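Local coordinates for protein N(G),N(G)-dimethylarginine dimethylaminohydrolase (Pseudomonas aeruginosa, PDB 1H70) that hydrolyses asymmetric dimethylarginine and monomethylarginine, both inhibitors of nitric oxide synthase, to citrulline and the corresponding methylated amine, at residues V156-G167 against A179-F188; S201-V209 against G246-R254. The protein carries 1 engineered substitution. All blocks are in the same frame, centred on the assembly; numbering follows the deposited sequence.

Contact 1. Residues V156-G167 against A179-F188; sequences VRLEKVLHLKTG and AGEFVSKPEF. With CIR (citrulline), chain B.
The loop that brings His163, the probable proton donor, into the active site of this alpha/beta propeller enzyme is held from behind by Glu181 and Phe182, and it illustrates how a carboxylate and a ring can help to fix such a loop. Glu181 acts as a two-pronged acceptor for successive backbone amides. Its OE2 takes the N of Lys160 on the syn lone pair at 3.0 Å, while OE1 takes the N of Glu159 at 2.9 Å, also on the syn side but 15° out of the carboxylate plane. With both oxygens engaged, the carboxylate has little freedom to rotate. Its chain reaches the amides of Glu159 and Lys160 because CG lies between the backbone N and the carbonyl carbon (chi1 75°) and then runs extended; on the way, CG passes over the centre of one face of the Phe182 ring. That ring points into the curve of 156-167. Val161 CG2 meets its edge at CZ, 3.7 Å away, and Leu164 CD1 approaches CE2 to 3.6 Å, with Leu158 CB close by. Towards strand 152-157, Lys185 NZ donates to Arg157 O at 2.8 Å from a direction tilted 27° out of the carbonyl plane. A water completes this corner, accepting from both Arg157 N and Lys185 NZ and donating to Glu187 OE1. At the far end of the loop, Ala179 N binds Gly167 O at 3.0 Å. Between these anchors, His163 turns away from 179-188: its CE1 lies 3.4 Å from citrulline N6, and its NE2 is hydrogen-bonded to Glu115. An outer loop gripping the backbone while the histidine faces inward fits the propeller fold of the guanidine-modifying enzymes, whose catalytic residues gather on loops at the centre.

Contact 2. Residues S201-V209 against G246-R254; sequences SYAANCIWV and GGVSSMSLR. Engineered in segment 246-254: Ser250 (natural residue Cys). With CIR (citrulline), chain B.
Ile207 and Arg254 form the dense end of this buried contact, a worked case of an arginine whose face is apolar and whose edge is polar. Ile207 CG2 sits over the centre of one guanidinium face, 3.5 Å above its plane, and the same methyl presses on Ser249 CA at 3.4 Å. In the plane of the guanidinium, Arg254 NH2 donates to Ser249 O (3.0 Å) and Ser252 OG (2.8 Å), the latter also hydrogen-bonded to Tyr39 OH, while NH1 pairs with Glu66. A bend at chi3 (-71°) folds the arginine back toward the turn of Ser249 to Ser252. Val248 CG2 extends the packing to Cys206 CA, and Asn205 lies against Ser249. The opposite end is looser. There the partly exposed Tyr202 donates from its hydroxyl to Gly246 O at 2.7 Å in the carbonyl plane, and a water on Val248 N donates weakly to that hydroxyl. On the citrulline side is the engineered Ser250, which replaces the natural cysteine, the probable nucleophile; its OG accepts from Gly247 N at 2.9 Å and donates to citrulline O7 at 2.5 Å. Such bonding suggests that backbone just before the turn helps orient this hydroxyl, while Ile207 and Arg254 brace the turn.

The two contacts follow one another along the chain, with centres 15 Å apart, yet they converge on citrulline. Contact 1 supplies His163 and contact 2 supplies Ser250, and these approach the ureido group from nearly opposite sides, while Asp61, Glu66, Asp67, Arg86, Arg133 and Ile244 are also hydrogen-bonded to the ligand. The contacts also touch directly: Ala204 CB lies 3.7 Å from Gly167 C and 3.8 Å from Ala179 CB, joining 201-209 to both segments of contact 1. Nearer the pocket, Lys165 NZ and Arg254 NH1 stand 4.0 Å apart and share Glu66 OE2 as salt-bridge partner. One pocket carboxylate thus links the two contacts.

Contact 1. Residues V156-G167 against A179-F188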
loop_
_atom_site.group_PDB
_atom_site.type_symbol
_atom_site.label_atom_id
_atom_site.label_comp_id
_atom_site.label_asym_id
_atom_site.label_seq_id
_atom_site.Cartn_x
_atom_site.Cartn_y
_atom_site.Cartn_z
ATOM N N VAL A 156 14.936 2.218 -4.641
ATOM C CA VAL A 156 15.438 2.197 -3.274
ATOM C C VAL A 156 15.819 0.756 -2.961
ATOM O O VAL A 156 15.018 -0.151 -3.159
ATOM C CB VAL A 156 14.359 2.660 -2.251
ATOM C CG1 VAL A 156 14.900 2.537 -0.821
ATOM C CG2 VAL A 156 13.958 4.116 -2.528
ATOM N N ARG A 157 17.032 0.538 -2.459
ATOM C CA ARG A 157 17.479 -0.819 -2.157
ATOM C C ARG A 157 16.975 -1.231 -0.777
ATOM O O ARG A 157 16.981 -0.401 0.134
ATOM C CB ARG A 157 19.013 -0.866 -2.215
ATOM C CG ARG A 157 19.607 -0.265 -3.492
ATOM C CD ARG A 157 19.142 -0.947 -4.802
ATOM N NE ARG A 157 19.492 -0.086 -5.938
ATOM C CZ ARG A 157 19.444 -0.388 -7.222
ATOM N NH1 ARG A 157 19.060 -1.588 -7.646
ATOM N NH2 ARG A 157 19.788 0.538 -8.106
ATOM N N LEU A 158 16.527 -2.478 -0.599
ATOM C CA LEU A 158 16.066 -2.936 0.726
ATOM C C LEU A 158 16.398 -4.400 0.943
ATOM O O LEU A 158 16.600 -5.145 -0.003
ATOM C CB LEU A 158 14.559 -2.691 0.961
ATOM C CG LEU A 158 13.589 -3.397 0.001
ATOM C CD1 LEU A 158 13.268 -4.804 0.481
ATOM C CD2 LEU A 158 12.304 -2.575 -0.185
ATOM N N GLU A 159 16.462 -4.835 2.191
ATOM C CA GLU A 159 16.789 -6.240 2.422
ATOM C C GLU A 159 15.967 -6.872 3.525
ATOM O O GLU A 159 15.754 -8.089 3.506
ATOM C CB GLU A 159 18.281 -6.432 2.763
ATOM C CG GLU A 159 19.302 -6.233 1.644
ATOM C CD GLU A 159 19.107 -7.096 0.392
ATOM O OE1 GLU A 159 18.932 -8.325 0.514
ATOM O OE2 GLU A 159 19.139 -6.561 -0.748
ATOM N N LYS A 160 15.517 -6.062 4.475
ATOM C CA LYS A 160 14.802 -6.560 5.657
ATOM C C LYS A 160 13.274 -6.580 5.703
ATOM O O LYS A 160 12.702 -7.077 6.703
ATOM C CB LYS A 160 15.304 -5.798 6.899
ATOM C CG LYS A 160 16.752 -6.144 7.290
ATOM C CD LYS A 160 17.266 -5.149 8.336
ATOM C CE LYS A 160 18.632 -5.562 8.856
ATOM N NZ LYS A 160 19.140 -4.575 9.887
ATOM N N VAL A 161 12.581 -6.039 4.712
ATOM C CA VAL A 161 11.114 -6.044 4.717
ATOM C C VAL A 161 10.512 -6.644 3.446
ATOM O O VAL A 161 11.201 -6.793 2.440
ATOM C CB VAL A 161 10.530 -4.638 4.892
ATOM C CG1 VAL A 161 10.697 -4.166 6.341
ATOM C CG2 VAL A 161 11.209 -3.650 3.923
ATOM N N LEU A 162 9.220 -6.986 3.518
ATOM C CA LEU A 162 8.537 -7.576 2.373
ATOM C C LEU A 162 8.427 -6.579 1.232
ATOM O O LEU A 162 8.736 -6.898 0.117
ATOM C CB LEU A 162 7.129 -8.055 2.776
ATOM C CG LEU A 162 6.326 -8.709 1.656
ATOM C CD1 LEU A 162 6.996 -9.993 1.176
ATOM C CD2 LEU A 162 4.885 -8.963 2.139
ATOM N N HIS A 163 7.979 -5.361 1.518
ATOM C CA HIS A 163 7.860 -4.329 0.507
ATOM C C HIS A 163 8.363 -3.036 1.146
ATOM O O HIS A 163 8.357 -2.901 2.365
ATOM C CB HIS A 163 6.411 -3.996 0.099
ATOM C CG HIS A 163 5.654 -5.103 -0.570
ATOM N ND1 HIS A 163 4.687 -5.847 0.075
ATOM C CD2 HIS A 163 5.717 -5.574 -1.826
ATOM C CE1 HIS A 163 4.200 -6.748 -0.763
ATOM N NE2 HIS A 163 4.788 -6.591 -1.927
ATOM N N LEU A 164 8.698 -2.071 0.310
ATOM C CA LEU A 164 9.154 -0.779 0.803
ATOM C C LEU A 164 8.202 -0.159 1.839
ATOM O O LEU A 164 8.624 0.288 2.904
ATOM C CB LEU A 164 9.265 0.171 -0.395
ATOM C CG LEU A 164 9.834 1.578 -0.123
ATOM C CD1 LEU A 164 11.357 1.487 -0.039
ATOM C CD2 LEU A 164 9.436 2.494 -1.267
ATOM N N LYS A 165 6.897 -0.145 1.525
ATOM C CA LYS A 165 5.918 0.491 2.412
ATOM C C LYS A 165 5.578 -0.254 3.694
ATOM O O LYS A 165 4.804 0.235 4.524
ATOM C CB LYS A 165 4.685 0.975 1.660
ATOM C CG LYS A 165 5.028 2.147 0.724
ATOM C CD LYS A 165 3.791 2.915 0.289
ATOM C CE LYS A 165 2.805 2.049 -0.495
ATOM N NZ LYS A 165 1.954 2.955 -1.373
ATOM N N THR A 166 6.227 -1.385 3.922
ATOM C CA THR A 166 6.125 -2.100 5.181
ATOM C C THR A 166 6.740 -1.216 6.259
ATOM O O THR A 166 6.310 -1.229 7.421
ATOM C CB THR A 166 6.939 -3.388 5.115
ATOM O OG1 THR A 166 6.280 -4.342 4.258
ATOM C CG2 THR A 166 7.063 -4.062 6.488
ATOM N N GLY A 167 7.781 -0.490 5.871
ATOM C CA GLY A 167 8.497 0.361 6.813
ATOM C C GLY A 167 8.556 1.831 6.472
ATOM O O GLY A 167 9.407 2.559 6.993
ATOM N N ALA A 179 10.857 3.398 9.520
ATOM C CA ALA A 179 11.304 2.368 10.438
ATOM C C ALA A 179 12.467 1.594 9.866
ATOM O O ALA A 179 12.687 1.540 8.654
ATOM C CB ALA A 179 10.177 1.376 10.743
ATOM N N GLY A 180 13.201 0.955 10.773
ATOM C CA GLY A 180 14.308 0.102 10.418
ATOM C C GLY A 180 15.357 0.710 9.512
ATOM O O GLY A 180 15.881 1.794 9.759
ATOM N N GLU A 181 15.656 -0.014 8.435
ATOM C CA GLU A 181 16.691 0.407 7.511
ATOM C C GLU A 181 16.413 1.663 6.685
ATOM O O GLU A 181 17.328 2.146 6.021
ATOM C CB GLU A 181 17.009 -0.753 6.561
ATOM C CG GLU A 181 15.938 -0.970 5.501
ATOM C CD GLU A 181 16.013 -2.320 4.813
ATOM O OE1 GLU A 181 16.892 -2.569 3.959
ATOM O OE2 GLU A 181 15.157 -3.159 5.133
ATOM N N PHE A 182 15.197 2.209 6.701
ATOM C CA PHE A 182 14.929 3.383 5.869
ATOM C C PHE A 182 15.269 4.698 6.578
ATOM O O PHE A 182 15.514 5.707 5.932
ATOM C CB PHE A 182 13.482 3.378 5.371
ATOM C CG PHE A 182 13.146 2.129 4.615
ATOM C CD1 PHE A 182 12.254 1.232 5.129
ATOM C CD2 PHE A 182 13.787 1.834 3.411
ATOM C CE1 PHE A 182 11.955 0.059 4.450
ATOM C CE2 PHE A 182 13.482 0.668 2.723
ATOM C CZ PHE A 182 12.574 -0.230 3.263
ATOM N N VAL A 183 15.301 4.659 7.905
ATOM C CA VAL A 183 15.554 5.845 8.704
ATOM C C VAL A 183 16.796 6.657 8.323
ATOM O O VAL A 183 16.747 7.880 8.265
ATOM C CB VAL A 183 15.620 5.470 10.208
ATOM C CG1 VAL A 183 15.929 6.697 11.083
ATOM C CG2 VAL A 183 14.323 4.842 10.651
ATOM N N SER A 184 17.920 6.002 8.084
ATOM C CA SER A 184 19.149 6.722 7.769
ATOM C C SER A 184 19.490 6.786 6.277
ATOM O O SER A 184 20.617 7.087 5.933
ATOM C CB SER A 184 20.325 6.064 8.499
ATOM O OG SER A 184 20.324 6.394 9.892
ATOM N N LYS A 185 18.547 6.490 5.392
ATOM C CA LYS A 185 18.851 6.514 3.957
ATOM C C LYS A 185 19.116 7.923 3.496
ATOM O O LYS A 185 18.334 8.798 3.804
ATOM C CB LYS A 185 17.647 6.045 3.136
ATOM C CG LYS A 185 17.362 4.577 3.302
ATOM C CD LYS A 185 18.224 3.784 2.349
ATOM C CE LYS A 185 17.739 2.339 2.236
ATOM N NZ LYS A 185 18.622 1.560 1.337
ATOM N N PRO A 186 20.182 8.120 2.734
ATOM C CA PRO A 186 20.528 9.448 2.202
ATOM C C PRO A 186 19.406 10.049 1.376
ATOM O O PRO A 186 19.199 11.265 1.461
ATOM C CB PRO A 186 21.740 9.183 1.315
ATOM C CG PRO A 186 22.337 7.922 1.864
ATOM C CD PRO A 186 21.163 7.094 2.332
ATOM N N GLU A 187 18.702 9.225 0.589
ATOM C CA GLU A 187 17.618 9.742 -0.253
ATOM C C GLU A 187 16.479 10.364 0.542
ATOM O O GLU A 187 15.692 11.105 -0.033
ATOM C CB GLU A 187 16.868 8.670 -1.065
ATOM C CG GLU A 187 17.384 7.443 -1.741
ATOM C CD GLU A 187 17.817 6.291 -0.860
ATOM O OE1 GLU A 187 17.384 5.139 -1.098
ATOM O OE2 GLU A 187 18.676 6.511 0.011
ATOM N N PHE A 188 16.323 10.004 1.812
ATOM C CA PHE A 188 15.181 10.517 2.579
ATOM C C PHE A 188 15.547 11.609 3.613
ATOM O O PHE A 188 14.684 12.051 4.390
ATOM C CB PHE A 188 14.467 9.366 3.319
ATOM C CG PHE A 188 13.959 8.242 2.452
ATOM C CD1 PHE A 188 14.046 6.927 2.910
ATOM C CD2 PHE A 188 13.355 8.476 1.231
ATOM C CE1 PHE A 188 13.580 5.865 2.130
ATOM C CE2 PHE A 188 12.881 7.424 0.458
ATOM C CZ PHE A 188 12.995 6.132 0.903
HETATM C C CIR B . 1.581 -11.233 0.613
HETATM O O CIR B . 1.686 -10.875 -0.600
HETATM O OXT CIR B . 2.516 -11.952 1.157
HETATM C CA CIR B . 0.410 -10.767 1.437
HETATM N N CIR B . 0.105 -11.764 2.480
HETATM C C3 CIR B . 0.730 -9.390 2.069
HETATM C C4 CIR B . 0.810 -8.321 0.964
HETATM C C5 CIR B . 1.161 -6.981 1.587
HETATM N N6 CIR B . 1.179 -5.918 0.572
HETATM C C7 CIR B . 1.291 -4.625 0.831
HETATM O O7 CIR B . 1.385 -4.173 1.983
HETATM N N8 CIR B . 1.285 -3.767 -0.208
HETATM O O HOH W 1 18.919 2.442 -1.421
#

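Contact 2. Residues S201-V209 against G246-R254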
loop_
_atom_site.group_PDB
_atom_site.type_symbol
_atom_site.label_atom_id
_atom_site.label_comp_id
_atom_site.label_asym_id
_atom_site.label_seq_id
_atom_site.Cartn_x
_atom_site.Cartn_y
_atom_site.Cartn_z
ATOM N N SER A 201 6.992 -0.902 15.281
ATOM C CA SER A 201 7.398 -0.974 13.871
ATOM C C SER A 201 6.259 -1.155 12.873
ATOM O O SER A 201 6.296 -0.570 11.790
ATOM C CB SER A 201 8.412 -2.110 13.668
ATOM O OG SER A 201 7.799 -3.368 13.944
ATOM N N TYR A 202 5.269 -1.995 13.196
ATOM C CA TYR A 202 4.131 -2.231 12.300
ATOM C C TYR A 202 3.474 -0.919 11.912
ATOM O O TYR A 202 3.056 -0.752 10.771
ATOM C CB TYR A 202 3.082 -3.124 12.971
ATOM C CG TYR A 202 1.859 -3.502 12.146
ATOM C CD1 TYR A 202 1.972 -4.277 10.988
ATOM C CD2 TYR A 202 0.590 -3.108 12.544
ATOM C CE1 TYR A 202 0.833 -4.643 10.253
ATOM C CE2 TYR A 202 -0.534 -3.457 11.826
ATOM C CZ TYR A 202 -0.416 -4.235 10.688
ATOM O OH TYR A 202 -1.540 -4.582 9.971
ATOM N N ALA A 203 3.400 0.025 12.853
ATOM C CA ALA A 203 2.762 1.318 12.587
ATOM C C ALA A 203 3.485 2.263 11.637
ATOM O O ALA A 203 3.065 3.392 11.463
ATOM C CB ALA A 203 2.394 2.033 13.895
ATOM N N ALA A 204 4.564 1.823 10.999
ATOM C CA ALA A 204 5.212 2.660 9.984
ATOM C C ALA A 204 4.333 2.639 8.739
ATOM O O ALA A 204 4.488 3.472 7.839
ATOM C CB ALA A 204 6.586 2.154 9.621
ATOM N N ASN A 205 3.445 1.637 8.670
ATOM C CA ASN A 205 2.534 1.566 7.518
ATOM C C ASN A 205 1.229 2.264 7.922
ATOM O O ASN A 205 0.491 1.749 8.774
ATOM C CB ASN A 205 2.319 0.101 7.135
ATOM C CG ASN A 205 1.513 -0.085 5.855
ATOM O OD1 ASN A 205 1.975 -0.722 4.899
ATOM N ND2 ASN A 205 0.312 0.408 5.837
ATOM N N CYS A 206 1.004 3.479 7.396
ATOM C CA CYS A 206 -0.182 4.293 7.647
ATOM C C CYS A 206 -0.572 4.950 6.329
ATOM O O CYS A 206 0.227 4.975 5.408
ATOM C CB CYS A 206 0.065 5.419 8.664
ATOM S SG CYS A 206 0.463 4.856 10.329
ATOM N N ILE A 207 -1.808 5.453 6.234
ATOM C CA ILE A 207 -2.204 6.173 5.015
ATOM C C ILE A 207 -2.786 7.554 5.236
ATOM O O ILE A 207 -3.684 7.763 6.034
ATOM C CB ILE A 207 -3.222 5.377 4.154
ATOM C CG1 ILE A 207 -4.425 4.937 4.991
ATOM C CG2 ILE A 207 -2.530 4.201 3.469
ATOM C CD1 ILE A 207 -5.489 4.168 4.159
ATOM N N TRP A 208 -2.254 8.516 4.485
ATOM C CA TRP A 208 -2.790 9.855 4.472
ATOM C C TRP A 208 -3.925 9.798 3.453
ATOM O O TRP A 208 -3.747 9.246 2.357
ATOM C CB TRP A 208 -1.743 10.861 3.992
ATOM C CG TRP A 208 -2.254 12.264 3.806
ATOM C CD1 TRP A 208 -2.228 13.255 4.759
ATOM C CD2 TRP A 208 -2.856 12.821 2.650
ATOM N NE1 TRP A 208 -2.786 14.402 4.247
ATOM C CE2 TRP A 208 -3.161 14.171 2.939
ATOM C CE3 TRP A 208 -3.158 12.327 1.373
ATOM C CZ2 TRP A 208 -3.781 15.018 2.016
ATOM C CZ3 TRP A 208 -3.756 13.176 0.441
ATOM C CH2 TRP A 208 -4.052 14.511 0.759
ATOM N N VAL A 209 -5.085 10.340 3.811
ATOM C CA VAL A 209 -6.207 10.466 2.878
ATOM C C VAL A 209 -6.893 11.804 3.195
ATOM O O VAL A 209 -7.636 11.927 4.177
ATOM C CB VAL A 209 -7.299 9.347 3.037
ATOM C CG1 VAL A 209 -8.345 9.486 1.921
ATOM C CG2 VAL A 209 -6.723 7.921 3.008
ATOM N N GLY A 246 0.281 -7.553 6.141
ATOM C CA GLY A 246 -0.391 -6.457 5.456
ATOM C C GLY A 246 -0.948 -5.449 6.462
ATOM O O GLY A 246 -1.169 -5.793 7.630
ATOM N N GLY A 247 -1.223 -4.242 5.989
ATOM C CA GLY A 247 -1.772 -3.178 6.813
ATOM C C GLY A 247 -2.733 -2.283 6.039
ATOM O O GLY A 247 -3.297 -2.669 5.014
ATOM N N VAL A 248 -2.889 -1.055 6.537
ATOM C CA VAL A 248 -3.779 -0.101 5.929
ATOM C C VAL A 248 -3.364 0.359 4.531
ATOM O O VAL A 248 -4.247 0.625 3.752
ATOM C CB VAL A 248 -4.085 1.111 6.857
ATOM C CG1 VAL A 248 -4.778 0.647 8.137
ATOM C CG2 VAL A 248 -2.841 1.894 7.220
ATOM N N SER A 249 -2.076 0.458 4.185
ATOM C CA SER A 249 -1.760 0.910 2.823
ATOM C C SER A 249 -2.117 -0.205 1.852
ATOM O O SER A 249 -2.587 0.011 0.754
ATOM C CB SER A 249 -0.275 1.274 2.637
ATOM O OG SER A 249 0.485 0.099 2.441
ATOM N N SER A 250 -1.916 -1.425 2.309
ATOM C CA SER A 250 -2.121 -2.646 1.524
ATOM C C SER A 250 -3.525 -2.875 1.030
ATOM O O SER A 250 -3.717 -3.513 -0.013
ATOM C CB SER A 250 -1.798 -3.839 2.439
ATOM O OG SER A 250 -0.681 -3.497 3.259
ATOM N N MET A 251 -4.491 -2.423 1.812
ATOM C CA MET A 251 -5.890 -2.709 1.584
ATOM C C MET A 251 -6.658 -1.759 0.677
ATOM O O MET A 251 -7.886 -1.915 0.515
ATOM C CB MET A 251 -6.554 -2.909 2.953
ATOM C CG MET A 251 -6.071 -4.256 3.526
ATOM S SD MET A 251 -6.983 -4.764 5.008
ATOM C CE MET A 251 -6.443 -3.409 6.063
ATOM N N SER A 252 -5.975 -0.776 0.080
ATOM C CA SER A 252 -6.709 0.078 -0.850
ATOM C C SER A 252 -5.815 0.675 -1.904
ATOM O O SER A 252 -4.589 0.603 -1.801
ATOM C CB SER A 252 -7.489 1.205 -0.161
ATOM O OG SER A 252 -6.730 2.028 0.730
ATOM N N LEU A 253 -6.479 1.194 -2.936
ATOM C CA LEU A 253 -5.875 1.992 -4.007
ATOM C C LEU A 253 -6.495 3.379 -3.764
ATOM O O LEU A 253 -7.695 3.478 -3.548
ATOM C CB LEU A 253 -6.311 1.494 -5.380
ATOM C CG LEU A 253 -5.577 0.473 -6.248
ATOM C CD1 LEU A 253 -4.249 0.001 -5.806
ATOM C CD2 LEU A 253 -6.446 -0.619 -6.850
ATOM N N ARG A 254 -5.686 4.431 -3.745
ATOM C CA ARG A 254 -6.088 5.784 -3.420
ATOM C C ARG A 254 -5.671 6.738 -4.548
ATOM O O ARG A 254 -4.498 6.796 -4.869
ATOM C CB ARG A 254 -5.374 6.188 -2.124
ATOM C CG ARG A 254 -5.725 5.284 -0.957
ATOM C CD ARG A 254 -4.798 5.404 0.272
ATOM N NE ARG A 254 -3.476 4.814 -0.025
ATOM C CZ ARG A 254 -3.153 3.525 0.061
ATOM N NH1 ARG A 254 -1.877 3.191 -0.203
ATOM N NH2 ARG A 254 -4.035 2.578 0.403
HETATM C C CIR B . 1.581 -11.233 0.613
HETATM O O CIR B . 1.686 -10.875 -0.600
HETATM O OXT CIR B . 2.516 -11.952 1.157
HETATM C CA CIR B . 0.410 -10.767 1.437
HETATM N N CIR B . 0.105 -11.764 2.480
HETATM C C3 CIR B . 0.730 -9.390 2.069
HETATM C C4 CIR B . 0.810 -8.321 0.964
HETATM C C5 CIR B . 1.161 -6.981 1.587
HETATM N N6 CIR B . 1.179 -5.918 0.572
HETATM C C7 CIR B . 1.291 -4.625 0.831
HETATM O O7 CIR B . 1.385 -4.173 1.983
HETATM N N8 CIR B . 1.285 -3.767 -0.208
HETATM O O HOH W 2 -2.235 -1.477 9.423
#